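Local coordinates for Ras GTPase-activating-like protein IQGAP3 (Homo sapiens, PDB 3ISU) that probably acts as a signalling scaffold of the IQGAP family, its C-terminal RGC domain serving the binding of partner proteins, at residues Leu25-Ala30 with Phe49-Asp55; Val37-Asp43 with Lys102-Asn106; Glu61-Val67 with Arg78-Tyr83; Leu87-Tyr91 with Val107-Ile111. All blocks are in the same frame, centred on the assembly; numbering follows the deposited sequence. Where two conformers were deposited one is given.

Contact 1. Residues Leu25-Ala30 with Phe49-Asp55; sequences LHYTAA and FRNVIFD
His-26 and Asp-55 form a short histidine-carboxylate hydrogen bond across the edge of an antiparallel sheet: His-26 ND1 gives its hydrogen to Asp-55 OD1 at 2.6 Å. The two residues are a non-hydrogen-bonded pair joining edge strand 25-28 to strand 52-58 in the four-stranded sheet of the RGC domain. The bond is fairly straight, 151° at the hydrogen. The acceptor lies in the plane of the imidazole and meets ND1 at the ring edge, while the nitrogen comes to the carboxylate from its syn side, somewhat out of plane. With CG anti to the backbone N (chi1 175°), the His-26 ring lies alongside the Asp-55 side chain, the two pointing the same way; the negative charge so close would tend to favour a protonated imidazole. The same ring reaches Ile-53, whose CG2 comes to 3.3 Å from His-26 CE1.

Tyr-27 and Phe-54 are the hydrogen-bonded pair, joined by Tyr-27 N to Phe-54 O and Phe-54 N to Tyr-27 O; their side chains leave on the face away from His-26, where Leu-32 of helix 29-35 touches both. Past Thr-28, the N-cap residue, the strand gives way to that helix, and Ala-29 N still bonds to Val-52 O at 2.8 Å. A weak bond from Ala-30 N to Phe-49 O carries the link on to the 3-10 turn. Here the methyl of Ala-29 is buried: its CB sits 3.7 Å from Phe-49 CB and equally far from Val-52 CB, with Phe-54 CE2 at 4.1 Å.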
# COMPACT_ATOMS: atom_id res chain seq x y z
N LEU A 25 -8.49 3.42 3.37
CA LEU A 25 -7.61 2.77 4.30
C LEU A 25 -6.52 3.78 4.63
O LEU A 25 -5.95 4.39 3.73
CB LEU A 25 -6.97 1.54 3.68
CG LEU A 25 -7.90 0.38 3.34
CD1 LEU A 25 -7.05 -0.78 2.78
CD2 LEU A 25 -8.74 -0.02 4.58
N HIS A 26 -6.31 3.98 5.92
CA HIS A 26 -5.29 4.84 6.44
C HIS A 26 -4.47 4.01 7.42
O HIS A 26 -4.98 3.57 8.46
CB HIS A 26 -5.98 6.03 7.12
CG HIS A 26 -5.07 6.97 7.83
ND1 HIS A 26 -4.56 8.10 7.24
CD2 HIS A 26 -4.62 6.98 9.11
CE1 HIS A 26 -3.81 8.76 8.11
NE2 HIS A 26 -3.82 8.10 9.25
N TYR A 27 -3.20 3.73 7.09
CA TYR A 27 -2.35 2.89 7.94
C TYR A 27 -0.95 3.45 8.00
O TYR A 27 -0.42 3.90 6.98
CB TYR A 27 -2.23 1.46 7.40
CG TYR A 27 -3.51 0.64 7.57
CD1 TYR A 27 -3.95 0.31 8.85
CD2 TYR A 27 -4.25 0.21 6.49
CE1 TYR A 27 -5.13 -0.44 9.05
CE2 TYR A 27 -5.45 -0.57 6.69
CZ TYR A 27 -5.85 -0.90 7.97
OH TYR A 27 -7.02 -1.65 8.22
N THR A 28 -0.31 3.33 9.16
CA THR A 28 1.11 3.65 9.23
C THR A 28 1.88 2.45 8.70
O THR A 28 1.37 1.33 8.64
CB THR A 28 1.56 3.95 10.67
OG1 THR A 28 1.55 2.74 11.45
CG2 THR A 28 0.66 5.05 11.34
N ALA A 29 3.15 2.67 8.35
CA ALA A 29 4.05 1.60 8.03
C ALA A 29 4.13 0.56 9.13
O ALA A 29 4.27 -0.61 8.89
CB ALA A 29 5.48 2.18 7.72
N ALA A 30 4.04 1.00 10.39
CA ALA A 30 4.14 0.09 11.48
C ALA A 30 2.92 -0.82 11.52
O ALA A 30 3.03 -2.00 11.83
CB ALA A 30 4.31 0.85 12.81
N PHE A 49 8.76 3.80 11.50
CA PHE A 49 7.61 3.28 10.70
C PHE A 49 6.29 3.90 11.15
O PHE A 49 5.38 4.05 10.35
CB PHE A 49 7.52 1.76 10.78
CG PHE A 49 8.54 1.01 9.92
CD1 PHE A 49 9.65 1.66 9.38
CD2 PHE A 49 8.41 -0.34 9.73
CE1 PHE A 49 10.58 0.97 8.61
CE2 PHE A 49 9.33 -1.03 8.95
CZ PHE A 49 10.43 -0.34 8.40
N ARG A 50 6.19 4.27 12.44
CA ARG A 50 5.00 4.99 12.93
C ARG A 50 4.80 6.32 12.21
O ARG A 50 3.71 6.82 12.15
CB ARG A 50 5.06 5.21 14.46
CG ARG A 50 4.89 3.94 15.31
CD ARG A 50 4.96 4.25 16.83
NE ARG A 50 3.63 4.39 17.36
CZ ARG A 50 3.29 5.12 18.42
NH1 ARG A 50 4.21 5.82 19.08
NH2 ARG A 50 2.02 5.15 18.80
N ASN A 51 5.87 6.88 11.65
CA ASN A 51 5.80 8.18 11.03
C ASN A 51 5.83 8.08 9.51
O ASN A 51 6.22 9.03 8.83
CB ASN A 51 6.98 9.04 11.51
CG ASN A 51 6.98 9.21 13.02
OD1 ASN A 51 7.94 8.81 13.71
ND2 ASN A 51 5.90 9.78 13.55
N VAL A 52 5.41 6.94 8.98
CA VAL A 52 5.21 6.83 7.54
C VAL A 52 3.74 6.46 7.43
O VAL A 52 3.33 5.48 8.04
CB VAL A 52 6.08 5.70 6.94
CG1 VAL A 52 5.69 5.40 5.50
CG2 VAL A 52 7.56 6.06 7.02
N ILE A 53 2.97 7.21 6.66
CA ILE A 53 1.53 7.03 6.62
C ILE A 53 1.09 6.79 5.19
O ILE A 53 1.47 7.55 4.27
CB ILE A 53 0.79 8.26 7.22
CG1 ILE A 53 1.14 8.40 8.70
CG2 ILE A 53 -0.73 8.13 7.04
CD1 ILE A 53 2.25 9.42 8.97
N PHE A 54 0.32 5.70 5.01
CA PHE A 54 -0.30 5.35 3.72
C PHE A 54 -1.79 5.57 3.73
O PHE A 54 -2.45 5.22 4.71
CB PHE A 54 -0.05 3.88 3.43
CG PHE A 54 1.39 3.56 3.27
CD1 PHE A 54 2.01 3.78 2.04
CD2 PHE A 54 2.12 3.06 4.33
CE1 PHE A 54 3.34 3.48 1.87
CE2 PHE A 54 3.46 2.78 4.18
CZ PHE A 54 4.07 3.02 2.95
N ASP A 55 -2.34 6.15 2.65
CA ASP A 55 -3.77 6.30 2.49
C ASP A 55 -4.12 5.72 1.14
O ASP A 55 -3.57 6.18 0.13
CB ASP A 55 -4.20 7.76 2.50
CG ASP A 55 -4.17 8.38 3.91
OD1 ASP A 55 -5.07 8.04 4.74
OD2 ASP A 55 -3.25 9.19 4.18

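Contact 2. Residues Val37-Asp43 with Lys102-Asn106; sequences VLVEIED and KAKVN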
# COMPACT_ATOMS: atom_id res chain seq x y z
N VAL A 37 1.78 -6.95 5.56
CA VAL A 37 1.72 -6.25 4.27
C VAL A 37 3.02 -5.56 3.93
O VAL A 37 3.48 -5.65 2.80
CB VAL A 37 0.52 -5.24 4.22
CG1 VAL A 37 0.52 -4.43 2.92
CG2 VAL A 37 -0.82 -5.95 4.40
N LEU A 38 3.65 -4.88 4.90
CA LEU A 38 4.93 -4.24 4.67
C LEU A 38 6.03 -5.19 5.08
O LEU A 38 5.90 -5.84 6.11
CB LEU A 38 5.07 -2.95 5.47
CG LEU A 38 6.33 -2.13 5.23
CD1 LEU A 38 6.48 -1.65 3.80
CD2 LEU A 38 6.37 -0.92 6.20
N VAL A 39 7.07 -5.28 4.25
CA VAL A 39 8.21 -6.18 4.49
C VAL A 39 9.41 -5.40 5.00
O VAL A 39 10.05 -5.80 6.00
CB VAL A 39 8.59 -6.93 3.17
CG1 VAL A 39 9.92 -7.68 3.32
CG2 VAL A 39 7.46 -7.88 2.83
N GLU A 40 9.69 -4.30 4.33
CA GLU A 40 10.82 -3.42 4.65
C GLU A 40 10.69 -2.07 4.01
O GLU A 40 9.97 -1.89 3.01
CB GLU A 40 12.17 -4.04 4.21
CG GLU A 40 12.46 -3.97 2.75
CD GLU A 40 13.91 -4.44 2.37
OE1 GLU A 40 14.41 -5.38 3.02
OE2 GLU A 40 14.53 -3.87 1.43
N ILE A 41 11.40 -1.09 4.57
CA ILE A 41 11.60 0.17 3.90
C ILE A 41 13.11 0.38 3.91
O ILE A 41 13.73 0.57 4.96
CB ILE A 41 10.88 1.39 4.53
CG1 ILE A 41 9.35 1.15 4.62
CG2 ILE A 41 11.17 2.60 3.72
CD1 ILE A 41 8.55 2.28 5.30
N GLU A 42 13.70 0.28 2.73
CA GLU A 42 15.15 0.36 2.64
C GLU A 42 15.65 1.69 3.20
O GLU A 42 15.07 2.73 2.92
CB GLU A 42 15.57 0.18 1.17
CG GLU A 42 16.90 -0.47 1.04
CD GLU A 42 17.46 -0.36 -0.38
OE1 GLU A 42 16.74 0.13 -1.31
OE2 GLU A 42 18.65 -0.75 -0.52
N ASP A 43 16.70 1.65 4.02
CA ASP A 43 17.31 2.85 4.63
C ASP A 43 16.39 3.59 5.61
O ASP A 43 16.59 4.78 5.85
CB ASP A 43 17.77 3.87 3.58
CG ASP A 43 18.78 3.29 2.60
OD1 ASP A 43 19.70 2.59 3.07
OD2 ASP A 43 18.62 3.51 1.38
N LYS A 102 11.53 2.38 -2.27
CA LYS A 102 12.20 1.67 -1.19
C LYS A 102 11.28 0.90 -0.24
O LYS A 102 11.78 0.21 0.65
CB LYS A 102 13.06 2.66 -0.40
CG LYS A 102 14.33 3.11 -1.15
CD LYS A 102 15.23 3.97 -0.28
CE LYS A 102 16.56 4.28 -0.97
NZ LYS A 102 17.34 5.29 -0.19
N ALA A 103 9.96 0.97 -0.41
CA ALA A 103 9.05 0.22 0.45
C ALA A 103 8.66 -1.09 -0.20
O ALA A 103 8.06 -1.07 -1.26
CB ALA A 103 7.79 1.03 0.78
N LYS A 104 8.94 -2.20 0.42
CA LYS A 104 8.62 -3.49 -0.19
C LYS A 104 7.41 -4.02 0.51
O LYS A 104 7.34 -4.01 1.75
CB LYS A 104 9.77 -4.47 -0.05
CG LYS A 104 10.97 -4.23 -0.96
CD LYS A 104 11.93 -5.44 -0.75
CE LYS A 104 12.99 -5.61 -1.85
NZ LYS A 104 13.65 -6.97 -1.70
N VAL A 105 6.41 -4.45 -0.26
CA VAL A 105 5.15 -4.94 0.30
C VAL A 105 4.93 -6.36 -0.20
O VAL A 105 5.36 -6.69 -1.34
CB VAL A 105 3.92 -4.06 -0.01
CG1 VAL A 105 4.04 -2.71 0.70
CG2 VAL A 105 3.74 -3.86 -1.49
N ASN A 106 4.35 -7.19 0.65
CA ASN A 106 4.08 -8.57 0.31
C ASN A 106 2.84 -8.61 -0.58
O ASN A 106 1.79 -8.14 -0.20
CB ASN A 106 3.81 -9.35 1.57
CG ASN A 106 3.52 -10.81 1.29
OD1 ASN A 106 2.38 -11.19 1.21
ND2 ASN A 106 4.58 -11.60 1.07
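Lys-102 NZ and Asp-43 OD2 make a 2.7 Å salt bridge at the outer end of this antiparallel strand pair. The ammonium group meets the anti lone pair of OD2, the one turned away from the other carboxylate oxygen. All the torsions of Lys-102 beyond CG are near 180°, and the straight chain passes Glu-42 at about a right angle before arriving at Asp-43.

Strand 38-41 runs along strand 103-106 in the three-stranded sheet, and a classic beta bulge interrupts the pairing: Val-39 and Glu-40 both face Lys-104. Val-39 N donates to Lys-104 O, and Lys-104 N returns a bond to Glu-40 O, each at 2.8 Å. Glu-40 and Lys-104 lie side by side and point the same way, but their charges stop short of a salt bridge, with Glu-40 OE2 4.5 Å from Lys-104 NZ. On the other face Leu-38 CD1 rests 4.1 Å from Val-105 CG1, and Ile-41 CG1 packs on the methyl of Ala-103. This face turns inward: Ala-29 of helix 29-35 touches Leu-38 and Ile-41, while Leu-110 covers Val-105. At the far end Asn-106 N bonds to Val-37 O, and Asn-106 OD1 caps Leu-109 N of the following helix.

The strand pair is thus amphipathic, aliphatic toward the core and largely charged on the outside, where Lys-102, and less closely Lys-104, would tend to keep the neighbouring carboxylates, Asp-43 above all, in their ionised form.

Contact 3. Residues Glu61-Val67 with Arg78-Tyr83; sequences EAGKFEV and RFQLHY
Val-67 fits between Phe-79 and Leu-81 on the inward face of a beta hairpin, strands 64-71 and 74-82, at the edge of the four-stranded antiparallel sheet. Val-67 CB and CG1 bear on the aromatic ring, CB 3.7 Å from Phe-79 CE2, while CG2 fits into the notch beside Leu-81, 3.8 Å from Leu-81 CD1. The Phe-79 side chain starts out between its own backbone N and carbonyl carbon (chi1 75°), which lays the ring alongside Val-67, pointing the same way. Next along, Phe-65 and Leu-81 approach more loosely; Phe-118 and Leu-119 of helix 107-119 press on Phe-65, and Leu-110 of the same helix covers Leu-81.

The outward face is a row of long side chains. Lys-64, fully extended, lies against His-82, its CD 3.6 Å from His-82 CE1, and its CE sits in the crook made by the bent Gln-80 chain, 3.3 Å from Gln-80 OE1. The ammonium group goes on to a salt bridge with Asp-60. Gln-80 NE2 gives a straight bond to Glu-66 OE1 at 3.2 Å, the amide standing at 83° to the carboxylate. Arg-78 NE is 3.3 Å from that oxygen too, but the oxygen lies well out of the guanidinium plane, so this salt bridge rests on charge alone. At the type II turn, a water bridges Ala-62 O and His-82 ND1, meeting the imidazole edge in its plane.

Glu-66 OE1 therefore faces an amide N-H and a positive charge, an environment expected to keep the carboxylate ionised.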
# COMPACT_ATOMS: atom_id res chain seq x y z
N GLU A 61 -11.09 3.69 -12.06
CA GLU A 61 -11.30 2.55 -12.93
C GLU A 61 -11.47 1.34 -12.02
O GLU A 61 -11.02 1.35 -10.88
CB GLU A 61 -10.09 2.27 -13.81
CG GLU A 61 -9.74 3.34 -14.84
CD GLU A 61 -8.54 2.97 -15.69
OE1 GLU A 61 -7.70 2.12 -15.28
OE2 GLU A 61 -8.44 3.54 -16.80
N ALA A 62 -12.11 0.30 -12.57
CA ALA A 62 -12.26 -0.98 -11.88
C ALA A 62 -10.91 -1.52 -11.50
O ALA A 62 -10.01 -1.61 -12.37
CB ALA A 62 -12.98 -2.02 -12.85
N GLY A 63 -10.75 -1.94 -10.25
CA GLY A 63 -9.51 -2.59 -9.83
C GLY A 63 -8.36 -1.60 -9.55
O GLY A 63 -7.27 -2.03 -9.19
N LYS A 64 -8.62 -0.31 -9.68
CA LYS A 64 -7.55 0.71 -9.53
C LYS A 64 -7.66 1.33 -8.16
O LYS A 64 -8.76 1.65 -7.70
CB LYS A 64 -7.67 1.78 -10.60
CG LYS A 64 -6.58 2.85 -10.58
CD LYS A 64 -6.77 3.69 -11.85
CE LYS A 64 -5.65 4.66 -12.13
NZ LYS A 64 -6.04 5.46 -13.34
N PHE A 65 -6.52 1.50 -7.49
CA PHE A 65 -6.47 2.13 -6.18
C PHE A 65 -5.39 3.19 -6.19
O PHE A 65 -4.34 3.00 -6.82
CB PHE A 65 -6.13 1.13 -5.10
CG PHE A 65 -7.11 0.02 -5.02
CD1 PHE A 65 -8.20 0.12 -4.19
CD2 PHE A 65 -6.97 -1.09 -5.81
CE1 PHE A 65 -9.13 -0.92 -4.12
CE2 PHE A 65 -7.91 -2.14 -5.74
CZ PHE A 65 -8.98 -2.05 -4.91
N GLU A 66 -5.71 4.32 -5.58
CA GLU A 66 -4.80 5.43 -5.53
C GLU A 66 -4.12 5.35 -4.18
O GLU A 66 -4.80 5.24 -3.16
CB GLU A 66 -5.59 6.72 -5.70
CG GLU A 66 -4.75 7.94 -5.78
CD GLU A 66 -5.56 9.12 -6.31
OE1 GLU A 66 -5.72 9.20 -7.55
OE2 GLU A 66 -6.07 9.92 -5.48
N VAL A 67 -2.79 5.32 -4.19
CA VAL A 67 -2.01 5.25 -2.96
C VAL A 67 -1.32 6.59 -2.78
O VAL A 67 -0.62 7.06 -3.66
CB VAL A 67 -0.95 4.14 -2.99
CG1 VAL A 67 -0.27 4.00 -1.63
CG2 VAL A 67 -1.59 2.80 -3.36
N ARG A 78 1.44 10.66 -5.61
CA ARG A 78 0.37 9.70 -5.78
C ARG A 78 0.81 8.69 -6.80
O ARG A 78 1.43 9.05 -7.81
CB ARG A 78 -0.83 10.41 -6.40
CG ARG A 78 -2.16 10.26 -5.73
CD ARG A 78 -3.06 11.44 -6.23
NE ARG A 78 -3.19 11.39 -7.70
CZ ARG A 78 -3.44 12.43 -8.51
NH1 ARG A 78 -3.62 13.66 -8.04
NH2 ARG A 78 -3.52 12.22 -9.83
N PHE A 79 0.48 7.43 -6.59
CA PHE A 79 0.52 6.51 -7.72
C PHE A 79 -0.62 5.47 -7.62
O PHE A 79 -1.36 5.44 -6.64
CB PHE A 79 1.85 5.81 -7.78
CG PHE A 79 1.98 4.78 -6.76
CD1 PHE A 79 1.72 3.46 -7.09
CD2 PHE A 79 2.30 5.11 -5.48
CE1 PHE A 79 1.80 2.50 -6.15
CE2 PHE A 79 2.40 4.13 -4.53
CZ PHE A 79 2.14 2.83 -4.86
N GLN A 80 -0.70 4.64 -8.65
CA GLN A 80 -1.88 3.85 -8.93
C GLN A 80 -1.53 2.38 -8.86
O GLN A 80 -0.53 1.96 -9.47
CB GLN A 80 -2.43 4.23 -10.29
CG GLN A 80 -2.75 5.72 -10.52
CD GLN A 80 -3.73 6.33 -9.52
OE1 GLN A 80 -4.77 5.75 -9.18
NE2 GLN A 80 -3.40 7.55 -9.06
N LEU A 81 -2.26 1.64 -8.01
CA LEU A 81 -2.12 0.19 -7.89
C LEU A 81 -3.29 -0.39 -8.69
O LEU A 81 -4.41 0.08 -8.56
CB LEU A 81 -2.27 -0.29 -6.43
CG LEU A 81 -1.18 -0.42 -5.37
CD1 LEU A 81 -1.83 -0.92 -4.11
CD2 LEU A 81 -0.12 -1.43 -5.82
N HIS A 82 -3.01 -1.41 -9.50
CA HIS A 82 -4.04 -2.12 -10.23
C HIS A 82 -4.11 -3.54 -9.70
O HIS A 82 -3.10 -4.27 -9.65
CB HIS A 82 -3.74 -2.08 -11.71
CG HIS A 82 -3.85 -0.71 -12.29
ND1 HIS A 82 -5.04 -0.20 -12.78
CD2 HIS A 82 -2.93 0.27 -12.45
CE1 HIS A 82 -4.83 1.02 -13.24
NE2 HIS A 82 -3.57 1.34 -13.04
N TYR A 83 -5.30 -3.94 -9.31
CA TYR A 83 -5.50 -5.25 -8.75
C TYR A 83 -5.00 -6.33 -9.73
O TYR A 83 -4.36 -7.30 -9.31
CB TYR A 83 -6.97 -5.42 -8.45
CG TYR A 83 -7.27 -6.55 -7.53
CD1 TYR A 83 -7.21 -6.40 -6.14
CD2 TYR A 83 -7.53 -7.82 -8.04
CE1 TYR A 83 -7.51 -7.47 -5.31
CE2 TYR A 83 -7.78 -8.85 -7.23
CZ TYR A 83 -7.80 -8.68 -5.88
OH TYR A 83 -8.09 -9.79 -5.13
O HOH W 1 -7.34 -1.62 -12.94

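Contact 4. Residues Leu87-Tyr91 with Val107-Ile111; sequences LQLQY and VNLLI
Val-107 and Ile-111, one turn apart on helix 107-119, pack against helix 83-91 in a roughly antiparallel helix pair; the axes of the two short segments come within 9.8 Å at a signed angle of -142°. The tight part is aliphatic. Val-107 uses both branches: CG2 lies 3.9 Å from Leu-89 CD1, crossing that side chain at about a right angle, and CG1 sits 4.1 Å from the backbone N of Gln-90. Ile-111 sends CD1 toward Leu-87, reaching its CD2 at 4.0 Å, while Tyr-83 and Leu-86 cover more of Ile-111 from the preceding turns of helix 83-91.

Toward solvent the joint is looser and polar, and the area shared by the two segments is small. Gln-90 leaves the helix with CG anti to its N and stays extended through CD, long enough to reach exposed Asn-108. Along the way its amide passes over the tip of Ile-111, NE2 lying 3.7 Å from CD1, so one side chain borders both zones. The two amide planes are turned 53° apart. Gln-90 NE2 donates to Asn-108 OD1 at 2.8 Å, nearly straight at 167°, from above the carbonyl plane of the asparagine.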
# COMPACT_ATOMS: atom_id res chain seq x y z
N LEU A 87 -2.45 -9.48 -9.15
CA LEU A 87 -2.78 -10.89 -9.51
C LEU A 87 -1.74 -11.46 -10.45
O LEU A 87 -1.38 -12.61 -10.33
CB LEU A 87 -4.17 -11.02 -10.13
CG LEU A 87 -5.39 -10.73 -9.24
CD1 LEU A 87 -6.73 -11.03 -9.96
CD2 LEU A 87 -5.30 -11.54 -7.90
N GLN A 88 -1.24 -10.66 -11.38
CA GLN A 88 -0.21 -11.15 -12.32
C GLN A 88 1.10 -11.47 -11.56
O GLN A 88 1.75 -12.48 -11.78
CB GLN A 88 0.02 -10.14 -13.42
CG GLN A 88 1.09 -10.49 -14.47
CD GLN A 88 0.73 -11.69 -15.27
OE1 GLN A 88 -0.46 -11.92 -15.53
NE2 GLN A 88 1.74 -12.48 -15.68
N LEU A 89 1.48 -10.59 -10.63
CA LEU A 89 2.64 -10.87 -9.78
C LEU A 89 2.47 -12.16 -9.04
O LEU A 89 3.38 -13.01 -9.05
CB LEU A 89 2.89 -9.72 -8.82
CG LEU A 89 3.46 -8.48 -9.50
CD1 LEU A 89 3.66 -7.35 -8.41
CD2 LEU A 89 4.80 -8.71 -10.23
N GLN A 90 1.31 -12.32 -8.41
CA GLN A 90 1.02 -13.48 -7.62
C GLN A 90 1.06 -14.76 -8.49
O GLN A 90 1.65 -15.79 -8.09
CB GLN A 90 -0.33 -13.30 -6.94
CG GLN A 90 -0.73 -14.45 -6.04
CD GLN A 90 -2.13 -14.29 -5.52
OE1 GLN A 90 -3.09 -14.28 -6.29
NE2 GLN A 90 -2.27 -14.21 -4.20
N TYR A 91 0.56 -14.64 -9.70
CA TYR A 91 0.49 -15.78 -10.65
C TYR A 91 1.93 -16.20 -11.06
O TYR A 91 2.23 -17.41 -11.22
CB TYR A 91 -0.36 -15.37 -11.85
CG TYR A 91 -0.52 -16.48 -12.87
CD1 TYR A 91 -1.49 -17.47 -12.69
CD2 TYR A 91 0.32 -16.57 -13.99
CE1 TYR A 91 -1.65 -18.52 -13.61
CE2 TYR A 91 0.20 -17.64 -14.92
CZ TYR A 91 -0.79 -18.60 -14.71
OH TYR A 91 -0.95 -19.65 -15.60
N VAL A 107 2.97 -9.18 -1.78
CA VAL A 107 1.90 -9.18 -2.76
C VAL A 107 0.68 -9.93 -2.22
O VAL A 107 -0.45 -9.43 -2.31
CB VAL A 107 2.41 -9.78 -4.11
CG1 VAL A 107 1.23 -10.02 -5.07
CG2 VAL A 107 3.43 -8.87 -4.79
N ASN A 108 0.84 -11.14 -1.65
CA ASN A 108 -0.30 -11.88 -1.18
C ASN A 108 -1.09 -11.13 -0.12
O ASN A 108 -2.33 -11.10 -0.15
CB ASN A 108 0.13 -13.24 -0.60
CG ASN A 108 0.55 -14.23 -1.68
OD1 ASN A 108 0.21 -14.03 -2.84
ND2 ASN A 108 1.28 -15.29 -1.31
N LEU A 109 -0.38 -10.53 0.84
CA LEU A 109 -1.06 -9.88 1.93
C LEU A 109 -1.65 -8.51 1.54
O LEU A 109 -2.70 -8.09 2.11
CB LEU A 109 -0.21 -9.86 3.19
CG LEU A 109 -0.11 -11.25 3.85
CD1 LEU A 109 0.98 -11.23 4.91
CD2 LEU A 109 -1.44 -11.70 4.43
N LEU A 110 -1.05 -7.86 0.55
CA LEU A 110 -1.66 -6.66 -0.04
C LEU A 110 -2.94 -7.00 -0.74
O LEU A 110 -3.95 -6.34 -0.52
CB LEU A 110 -0.70 -5.93 -0.96
CG LEU A 110 -1.18 -4.63 -1.64
CD1 LEU A 110 -1.67 -3.60 -0.56
CD2 LEU A 110 -0.02 -4.11 -2.53
N ILE A 111 -2.94 -8.06 -1.55
CA ILE A 111 -4.18 -8.52 -2.18
C ILE A 111 -5.27 -8.78 -1.14
O ILE A 111 -6.45 -8.37 -1.30
CB ILE A 111 -3.94 -9.77 -3.06
CG1 ILE A 111 -3.14 -9.37 -4.29
CG2 ILE A 111 -5.27 -10.44 -3.43
CD1 ILE A 111 -2.58 -10.59 -5.11

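In the fold
Contacts 1 and 3 belong to the same four-stranded sheet, where strands 52-58 and 64-71 are neighbours, yet they lie about 18 Å apart between centres, on opposite sides of the chain's centre. Contact 2 builds the smaller sheet, and contact 4 pairs two helices with no strand involved. Each is partly buried, apolar inside and polar outside, but the polar part differs: a histidine-carboxylate bond in contact 1, salt bridges in contacts 2 and 3, a single amide-amide bond in contact 4. Some of their inner sides meet: Ala-29 and Phe-49 join contact 1 to contact 2, and Leu-110 of segment 107-111 touches both Val-105 and Leu-81, tying contacts 2 and 3 to contact 4.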